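Local coordinates for E2A dna-binding protein (Human adenovirus 5, PDB 2WB0) that binds single-stranded DNA and helps unwind the template during viral strand-displacement replication, without ATP, through its capacity to form multimers, at residues S6-G11 with F32-D37; S115-K120 with C182-S187; V167-C172 with Q176-S181. All blocks are in the same frame, centred on the assembly; numbering follows the deposited sequence.

Interaction 1: residues S6-G11 with F32-D37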
loop_
_atom_site.group_PDB
_atom_site.type_symbol
_atom_site.label_atom_id
_atom_site.label_comp_id
_atom_site.label_asym_id
_atom_site.label_seq_id
_atom_site.Cartn_x
_atom_site.Cartn_y
_atom_site.Cartn_z
ATOM N N SER A 6 -11.154 -32.082 4.844
ATOM C CA SER A 6 -9.938 -31.274 4.637
ATOM C C SER A 6 -10.322 -29.776 4.507
ATOM O O SER A 6 -11.323 -29.438 3.913
ATOM C CB SER A 6 -9.123 -31.767 3.399
ATOM O OG SER A 6 -9.762 -31.491 2.126
ATOM N N ALA A 7 -9.517 -28.920 5.122
ATOM C CA ALA A 7 -9.605 -27.477 4.941
ATOM C C ALA A 7 -9.673 -27.058 3.446
ATOM O O ALA A 7 -10.573 -26.276 3.020
ATOM C CB ALA A 7 -8.460 -26.884 5.625
ATOM N N TRP A 8 -8.784 -27.631 2.618
ATOM C CA TRP A 8 -8.837 -27.383 1.181
ATOM C C TRP A 8 -10.207 -27.626 0.540
ATOM O O TRP A 8 -10.733 -26.752 -0.193
ATOM C CB TRP A 8 -7.720 -28.151 0.440
ATOM C CG TRP A 8 -7.591 -27.786 -1.017
ATOM C CD1 TRP A 8 -6.752 -26.814 -1.538
ATOM C CD2 TRP A 8 -8.268 -28.370 -2.124
ATOM N NE1 TRP A 8 -6.870 -26.783 -2.897
ATOM C CE2 TRP A 8 -7.788 -27.720 -3.290
ATOM C CE3 TRP A 8 -9.235 -29.392 -2.261
ATOM C CZ2 TRP A 8 -8.220 -28.051 -4.558
ATOM C CZ3 TRP A 8 -9.685 -29.715 -3.551
ATOM C CH2 TRP A 8 -9.206 -29.036 -4.674
ATOM N N GLU A 9 -10.848 -28.768 0.819
ATOM C CA GLU A 9 -12.146 -28.969 0.224
ATOM C C GLU A 9 -13.193 -27.927 0.757
ATOM O O GLU A 9 -14.034 -27.497 0.032
ATOM C CB GLU A 9 -12.655 -30.409 0.480
ATOM C CG GLU A 9 -12.059 -31.479 -0.449
ATOM C CD GLU A 9 -12.590 -32.903 -0.076
ATOM O OE1 GLU A 9 -12.180 -33.407 1.005
ATOM O OE2 GLU A 9 -13.425 -33.444 -0.843
ATOM N N LYS A 10 -13.093 -27.557 2.021
ATOM C CA LYS A 10 -14.058 -26.620 2.620
ATOM C C LYS A 10 -13.885 -25.231 1.942
ATOM O O LYS A 10 -14.861 -24.630 1.459
ATOM C CB LYS A 10 -13.822 -26.547 4.105
ATOM C CG LYS A 10 -14.564 -25.406 4.780
ATOM C CD LYS A 10 -14.458 -25.465 6.255
ATOM C CE LYS A 10 -15.507 -24.550 6.875
ATOM N NZ LYS A 10 -15.020 -24.225 8.230
ATOM N N GLY A 11 -12.630 -24.777 1.828
ATOM C CA GLY A 11 -12.275 -23.576 1.027
ATOM C C GLY A 11 -12.819 -23.617 -0.368
ATOM O O GLY A 11 -13.432 -22.629 -0.866
ATOM N N PHE A 32 -9.713 -22.777 -10.965
ATOM C CA PHE A 32 -9.401 -22.367 -9.593
ATOM C C PHE A 32 -9.136 -23.574 -8.656
ATOM O O PHE A 32 -9.924 -24.539 -8.627
ATOM C CB PHE A 32 -10.566 -21.527 -9.058
ATOM C CG PHE A 32 -10.312 -20.947 -7.720
ATOM C CD1 PHE A 32 -9.536 -19.775 -7.600
ATOM C CD2 PHE A 32 -10.836 -21.537 -6.578
ATOM C CE1 PHE A 32 -9.283 -19.230 -6.350
ATOM C CE2 PHE A 32 -10.609 -20.989 -5.319
ATOM C CZ PHE A 32 -9.831 -19.831 -5.201
ATOM N N LYS A 33 -8.082 -23.501 -7.849
ATOM C CA LYS A 33 -7.643 -24.595 -6.956
ATOM C C LYS A 33 -7.256 -24.054 -5.587
ATOM O O LYS A 33 -6.533 -24.700 -4.826
ATOM C CB LYS A 33 -6.435 -25.366 -7.557
ATOM C CG LYS A 33 -6.701 -26.168 -8.840
ATOM C CD LYS A 33 -7.863 -27.220 -8.694
ATOM C CE LYS A 33 -8.029 -28.035 -10.018
ATOM N NZ LYS A 33 -9.075 -29.217 -9.813
ATOM N N LEU A 34 -7.779 -22.875 -5.244
ATOM C CA LEU A 34 -7.506 -22.258 -3.951
ATOM C C LEU A 34 -5.996 -22.102 -3.686
ATOM O O LEU A 34 -5.563 -22.141 -2.564
ATOM C CB LEU A 34 -8.155 -23.105 -2.867
ATOM C CG LEU A 34 -8.946 -22.533 -1.699
ATOM C CD1 LEU A 34 -8.629 -23.235 -0.314
ATOM C CD2 LEU A 34 -9.142 -21.040 -1.617
ATOM N N LEU A 35 -5.195 -21.937 -4.731
ATOM C CA LEU A 35 -3.766 -21.825 -4.560
ATOM C C LEU A 35 -3.374 -20.365 -4.339
ATOM O O LEU A 35 -4.096 -19.476 -4.776
ATOM C CB LEU A 35 -3.095 -22.306 -5.837
ATOM C CG LEU A 35 -2.549 -23.746 -5.991
ATOM C CD1 LEU A 35 -2.488 -24.659 -4.812
ATOM C CD2 LEU A 35 -2.851 -24.412 -7.276
ATOM N N PRO A 36 -2.228 -20.136 -3.691
ATOM C CA PRO A 36 -1.967 -18.773 -3.199
ATOM C C PRO A 36 -1.865 -17.709 -4.302
ATOM O O PRO A 36 -2.266 -16.591 -4.063
ATOM C CB PRO A 36 -0.657 -18.913 -2.421
ATOM C CG PRO A 36 -0.254 -20.362 -2.395
ATOM C CD PRO A 36 -1.335 -21.154 -3.095
ATOM N N ASP A 37 -1.396 -18.051 -5.502
ATOM C CA ASP A 37 -1.310 -17.037 -6.594
ATOM C C ASP A 37 -2.597 -16.921 -7.428
ATOM O O ASP A 37 -2.698 -16.123 -8.374
ATOM C CB ASP A 37 -0.040 -17.231 -7.491
ATOM C CG ASP A 37 -0.227 -18.256 -8.629
ATOM O OD1 ASP A 37 -1.095 -19.182 -8.611
ATOM O OD2 ASP A 37 0.589 -18.159 -9.585
#
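Trp8 reaches from the first turn of helix 7-21 to the loop that follows helix 26-31, and Leu34 reaches back from that loop to the helix. The contact belongs to the all-alpha part of the protein, where the loop between helices 26-31 and 40-53 packs against the start of the N-terminal helix. The two side chains run in opposite directions and slide past each other, each ending on the other segment's backbone. With CG anti to the backbone N (chi1 -172°), the indole swings out from the helix and brings its N-H to the loop. There NE1 donates to Lys33 O over 2.9 Å, with an N-H...O angle of 145°, so the bond is somewhat bent. The indole nitrogen stands above the carbonyl plane of Lys33, and the oxygen sits at the ring edge, near the indole plane but tilted a little out of it. Beside this polar grip the packing is apolar: Leu34 CB comes obliquely to the indole, 4.2 Å from Trp8 CD1, and the aliphatic chain of Lys33 passes the benzene part, its CD 4.2 Å from Trp8 CZ2. Further along, Leu34 heads for the bare backbone at Gly11, where the CA atoms of Gly11 and Leu34 are 7.0 Å apart. Phe32, two residues earlier, packs its ring between helices 7-21 and 40-53, touching Met12 and Ala15 on one and Ala41 and Leu42 on the other. At the helix start, Ser6 is the N-cap: its OG accepts from Glu9 N at 3.2 Å. Deeper in, Leu34 lays its CD1 methyl 3.9 Å from Gly11 CA.

Interaction 2: residues S115-K120 with C182-S187. With ZN (zinc ion), chain B.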
loop_
_atom_site.group_PDB
_atom_site.type_symbol
_atom_site.label_atom_id
_atom_site.label_comp_id
_atom_site.label_asym_id
_atom_site.label_seq_id
_atom_site.Cartn_x
_atom_site.Cartn_y
_atom_site.Cartn_z
ATOM N N SER A 115 12.425 5.237 13.294
ATOM C CA SER A 115 13.215 6.365 13.743
ATOM C C SER A 115 12.846 7.629 13.013
ATOM O O SER A 115 12.331 7.624 11.865
ATOM C CB SER A 115 14.720 6.101 13.555
ATOM O OG SER A 115 15.013 5.575 12.282
ATOM N N ILE A 116 13.031 8.724 13.713
ATOM C CA ILE A 116 12.692 9.945 13.150
ATOM C C ILE A 116 13.490 10.206 11.860
ATOM O O ILE A 116 14.671 9.801 11.769
ATOM C CB ILE A 116 12.755 11.147 14.159
ATOM C CG1 ILE A 116 13.908 12.006 13.975
ATOM C CG2 ILE A 116 12.260 11.009 15.596
ATOM C CD1 ILE A 116 13.299 13.035 13.292
ATOM N N MET A 117 12.844 10.874 10.895
ATOM C CA MET A 117 13.462 11.256 9.633
ATOM C C MET A 117 14.163 12.612 9.706
ATOM O O MET A 117 13.632 13.549 10.269
ATOM C CB MET A 117 12.437 11.232 8.454
ATOM C CG MET A 117 11.844 9.778 8.246
ATOM S SD MET A 117 10.528 9.784 6.935
ATOM C CE MET A 117 11.573 9.866 5.446
ATOM N N ILE A 118 15.358 12.669 9.101
ATOM C CA ILE A 118 16.214 13.837 9.181
ATOM C C ILE A 118 15.853 14.878 8.149
ATOM O O ILE A 118 15.579 14.542 7.005
ATOM C CB ILE A 118 17.673 13.385 9.005
ATOM C CG1 ILE A 118 18.049 12.328 10.062
ATOM C CG2 ILE A 118 18.653 14.632 8.995
ATOM C CD1 ILE A 118 18.004 12.861 11.451
ATOM N N ASN A 119 15.888 16.163 8.511
ATOM C CA ASN A 119 15.593 17.211 7.541
ATOM C C ASN A 119 16.723 17.344 6.522
ATOM O O ASN A 119 17.841 17.225 6.875
ATOM C CB ASN A 119 15.407 18.566 8.244
ATOM C CG ASN A 119 13.962 18.811 8.660
ATOM O OD1 ASN A 119 13.554 18.459 9.773
ATOM N ND2 ASN A 119 13.164 19.404 7.741
ATOM N N LYS A 120 16.391 17.609 5.258
ATOM C CA LYS A 120 17.348 17.736 4.133
ATOM C C LYS A 120 16.836 18.867 3.238
ATOM O O LYS A 120 15.627 19.069 3.107
ATOM C CB LYS A 120 17.286 16.521 3.201
ATOM C CG LYS A 120 18.086 15.314 3.568
ATOM C CD LYS A 120 19.317 15.184 2.672
ATOM C CE LYS A 120 20.437 14.415 3.350
ATOM N NZ LYS A 120 20.231 12.928 3.174
ATOM N N CYS A 182 15.506 2.270 4.338
ATOM C CA CYS A 182 14.193 1.633 4.179
ATOM C C CYS A 182 13.532 2.106 2.881
ATOM O O CYS A 182 12.488 1.567 2.502
ATOM C CB CYS A 182 13.249 1.937 5.391
ATOM S SG CYS A 182 12.989 3.698 5.609
ATOM N N GLY A 183 14.150 3.079 2.195
ATOM C CA GLY A 183 13.682 3.577 0.896
ATOM C C GLY A 183 12.644 4.704 1.000
ATOM O O GLY A 183 12.107 5.151 0.001
ATOM N N MET A 184 12.308 5.122 2.216
ATOM C CA MET A 184 11.341 6.195 2.407
ATOM C C MET A 184 12.066 7.547 2.326
ATOM O O MET A 184 13.160 7.736 2.899
ATOM C CB MET A 184 10.702 6.031 3.786
ATOM C CG MET A 184 9.441 6.810 3.952
ATOM S SD MET A 184 8.379 6.151 5.278
ATOM C CE MET A 184 8.339 4.501 4.998
ATOM N N PHE A 185 11.443 8.485 1.631
ATOM C CA PHE A 185 11.948 9.855 1.437
ATOM C C PHE A 185 10.761 10.736 1.078
ATOM O O PHE A 185 9.895 10.336 0.242
ATOM C CB PHE A 185 12.968 9.908 0.295
ATOM C CG PHE A 185 13.396 11.287 -0.027
ATOM C CD1 PHE A 185 14.338 11.926 0.784
ATOM C CD2 PHE A 185 12.762 12.014 -1.059
ATOM C CE1 PHE A 185 14.748 13.248 0.526
ATOM C CE2 PHE A 185 13.199 13.343 -1.337
ATOM C CZ PHE A 185 14.162 13.936 -0.542
ATOM N N PHE A 186 10.681 11.899 1.694
ATOM C CA PHE A 186 9.658 12.880 1.341
ATOM C C PHE A 186 10.306 14.167 0.865
ATOM O O PHE A 186 11.130 14.759 1.568
ATOM C CB PHE A 186 8.724 13.111 2.536
ATOM C CG PHE A 186 8.072 11.846 3.032
ATOM C CD1 PHE A 186 7.174 11.144 2.199
ATOM C CD2 PHE A 186 8.306 11.380 4.316
ATOM C CE1 PHE A 186 6.535 9.983 2.626
ATOM C CE2 PHE A 186 7.686 10.196 4.773
ATOM C CZ PHE A 186 6.836 9.476 3.933
ATOM N N SER A 187 9.991 14.562 -0.373
ATOM C CA SER A 187 10.476 15.853 -0.910
ATOM C C SER A 187 9.837 16.941 -0.093
ATOM O O SER A 187 10.425 18.005 0.157
ATOM C CB SER A 187 9.999 16.048 -2.338
ATOM O OG SER A 187 11.058 15.692 -3.167
HETATM ZN ZN ZN B . 14.356 4.181 7.453
#
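The ring of Phe186 meets Met117 along its CD2-CE2 side, and the thioether comes in obliquely, neither squarely over the face nor in the plane. Met117 SD lies 3.6 Å from Phe186 CE2 and 4.7 Å from the ring centroid, 70° off the ring normal, a Met-aromatic contact in which the two side chains cross at about a right angle. Elsewhere the Phe186 ring packs on Phe196 of helix 189-206 and on Leu242 and Pro244, while the ring of Phe185 meets His122 edge-to-face. Met117 is extended through chi2 and then bends at chi3 (77°), which lays its methyl against the backbone of the other segment. There Met117 CE sits 3.7 Å from Met184 O and 4.0 Å from Phe185 CA; it also touches Met184 CG at 4.0 Å.

The two segments run into the outermost strands of a three-stranded antiparallel sheet, 118-124 and the short, weakly bonded 185-186, with strand 158-165 running between them. Because the middle strand intervenes, the CA atoms of Met117 and Phe185 stay 8.5 Å apart, and side chains rather than backbone bonds span the gap. Backbone bonds go to the centre instead, from Ile118 to Cys165 and from Phe186 to Arg164. One end of this buried apolar cluster borders a zinc site: Cys182 SG binds the zinc ion, whose remaining ligands are Cys111, His113 and Cys166. The side chain of Met117 comes within about 4 Å of that of Cys111.

Interaction 3: residues V167-C172 with Q176-S181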
loop_
_atom_site.group_PDB
_atom_site.type_symbol
_atom_site.label_atom_id
_atom_site.label_comp_id
_atom_site.label_asym_id
_atom_site.label_seq_id
_atom_site.Cartn_x
_atom_site.Cartn_y
_atom_site.Cartn_z
ATOM N N VAL A 167 17.035 7.951 8.531
ATOM C CA VAL A 167 18.312 8.424 9.162
ATOM C C VAL A 167 19.558 7.770 8.545
ATOM O O VAL A 167 20.651 8.382 8.490
ATOM C CB VAL A 167 18.284 8.280 10.703
ATOM C CG1 VAL A 167 18.198 6.799 11.101
ATOM C CG2 VAL A 167 19.480 8.982 11.289
ATOM N N HIS A 168 19.387 6.559 8.013
ATOM C CA HIS A 168 20.506 5.819 7.431
ATOM C C HIS A 168 20.951 6.418 6.116
ATOM O O HIS A 168 22.046 6.098 5.639
ATOM C CB HIS A 168 20.101 4.379 7.254
ATOM C CG HIS A 168 19.724 3.731 8.552
ATOM N ND1 HIS A 168 20.647 3.105 9.361
ATOM C CD2 HIS A 168 18.529 3.620 9.179
ATOM C CE1 HIS A 168 20.037 2.637 10.438
ATOM N NE2 HIS A 168 18.750 2.932 10.352
ATOM N N ASP A 169 20.163 7.342 5.604
ATOM C CA ASP A 169 20.533 8.130 4.424
ATOM C C ASP A 169 21.039 9.505 4.729
ATOM O O ASP A 169 21.189 10.302 3.798
ATOM C CB ASP A 169 19.325 8.183 3.459
ATOM C CG ASP A 169 18.901 6.765 2.978
ATOM O OD1 ASP A 169 19.801 5.861 2.887
ATOM O OD2 ASP A 169 17.688 6.544 2.712
ATOM N N ALA A 170 21.295 9.826 6.019
ATOM C CA ALA A 170 21.468 11.260 6.386
ATOM C C ALA A 170 22.700 11.921 5.723
ATOM O O ALA A 170 22.711 13.123 5.453
ATOM C CB ALA A 170 21.482 11.461 7.926
ATOM N N ALA A 171 23.675 11.115 5.355
ATOM C CA ALA A 171 24.873 11.626 4.660
ATOM C C ALA A 171 24.819 11.428 3.111
ATOM O O ALA A 171 25.781 11.705 2.422
ATOM C CB ALA A 171 26.160 10.957 5.291
ATOM N N CYS A 172 23.692 10.938 2.583
ATOM C CA CYS A 172 23.478 10.778 1.148
ATOM C C CYS A 172 22.867 12.083 0.617
ATOM O O CYS A 172 22.213 12.818 1.368
ATOM C CB CYS A 172 22.467 9.666 0.877
ATOM S SG CYS A 172 23.033 8.017 1.345
ATOM N N GLN A 176 18.582 9.907 -2.539
ATOM C CA GLN A 176 19.409 8.780 -2.871
ATOM C C GLN A 176 19.415 7.888 -1.666
ATOM O O GLN A 176 19.271 8.365 -0.520
ATOM C CB GLN A 176 20.795 9.204 -3.296
ATOM C CG GLN A 176 20.722 9.933 -4.641
ATOM C CD GLN A 176 22.105 10.313 -5.193
ATOM O OE1 GLN A 176 23.170 9.798 -4.719
ATOM N NE2 GLN A 176 22.106 11.261 -6.150
ATOM N N PHE A 177 19.526 6.597 -1.914
ATOM C CA PHE A 177 19.339 5.661 -0.837
ATOM C C PHE A 177 20.578 4.800 -0.608
ATOM O O PHE A 177 21.152 4.241 -1.549
ATOM C CB PHE A 177 18.098 4.831 -1.129
ATOM C CG PHE A 177 16.865 5.648 -1.433
ATOM C CD1 PHE A 177 16.067 6.129 -0.387
ATOM C CD2 PHE A 177 16.495 5.949 -2.768
ATOM C CE1 PHE A 177 14.885 6.873 -0.654
ATOM C CE2 PHE A 177 15.329 6.715 -3.040
ATOM C CZ PHE A 177 14.530 7.165 -1.981
ATOM N N SER A 178 20.980 4.712 0.645
ATOM C CA SER A 178 22.082 3.838 1.060
ATOM C C SER A 178 21.635 2.380 1.124
ATOM O O SER A 178 20.422 2.095 1.142
ATOM C CB SER A 178 22.563 4.281 2.450
ATOM O OG SER A 178 21.723 3.754 3.484
ATOM N N GLY A 179 22.612 1.466 1.277
ATOM C CA GLY A 179 22.355 0.028 1.454
ATOM C C GLY A 179 21.666 -0.308 2.771
ATOM O O GLY A 179 21.246 -1.434 2.997
ATOM N N LYS A 180 21.527 0.678 3.651
ATOM C CA LYS A 180 20.809 0.432 4.909
ATOM C C LYS A 180 19.478 1.170 4.961
ATOM O O LYS A 180 18.795 1.144 6.000
ATOM C CB LYS A 180 21.657 0.884 6.084
ATOM C CG LYS A 180 22.911 -0.044 6.301
ATOM C CD LYS A 180 23.755 0.503 7.440
ATOM C CE LYS A 180 25.026 -0.379 7.681
ATOM N NZ LYS A 180 24.616 -1.825 7.723
ATOM N N SER A 181 19.119 1.833 3.869
ATOM C CA SER A 181 17.865 2.610 3.819
ATOM C C SER A 181 16.648 1.711 3.876
ATOM O O SER A 181 16.734 0.538 3.514
ATOM C CB SER A 181 17.765 3.354 2.493
ATOM O OG SER A 181 16.630 4.213 2.505
#
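His168 and Ser181, whose CA atoms are 5.5 Å apart, lie where the loop doubles back on itself, with a type I turn from Asp169 to Cys172 on one side and another from Ser178 to Ser181 on the other. From the head of the first turn, Asp169 reaches the second with its carboxylate, each oxygen holding a different serine. Its first torsion leaves CG anti to the carbonyl carbon (chi1 -61°), which points the group across at the second turn. Asp169 OD1 takes the N-H of Ser178 at 2.8 Å and 164°, nearly straight, although the nitrogen comes from above the carboxylate plane. The same OD1 is also 2.9 Å from Ser178 OG, but that hydroxyl lies near His168 O as well, and its one proton could go to either. As an acceptor the Ser178 hydroxyl takes Lys180 N, closing an ST turn over the start of the second type I turn. On the other oxygen, Ser181 OG donates to Asp169 OD2 at 2.6 Å, on the syn lone pair; Ser181 OG is also bonded to Gly183 N. Phe177 turns its ring edge to the same carboxylate, CD1 3.5 Å from Asp169 OD2, while the ring stacks on Tyr337. Van der Waals packing surrounds these bonds. Cys172 SG rests 3.9 Å from Ser178 CB, and His168 CB is 3.7 Å from Lys180 O, the side chains of His168 and Lys180 crossing at about a right angle. The ring of His168 also meets that of His113, a zinc ligand. With a backbone N-H and a serine hydroxyl donating to its two oxygens, the buried carboxylate of Asp169 is probably stabilised as the anion, and it ties the two turns together beside the metal site.

How the interactions relate
Interactions 2 and 3 are neighbours in the zinc-binding part of the chain, their centres about 9 Å apart. Along the sequence, the 167-181 loop of interaction 3 falls between the two segments of interaction 2, and Ser181 runs directly into the zinc ligand Cys182. They are joined by Lys120, whose NZ probably hydrogen-bonds Cys172 O at 2.7 Å, and by Gly183 O, which lies 3.3 Å from Phe177 CE1. Both contacts lie at the same zinc ion: interaction 2 supplies a ligand, and the side chain of His168 of interaction 3 comes within about 5 Å of it. Interaction 1, in the all-alpha part, lies across the chain's centre, about 42 Å from interaction 2 between centres.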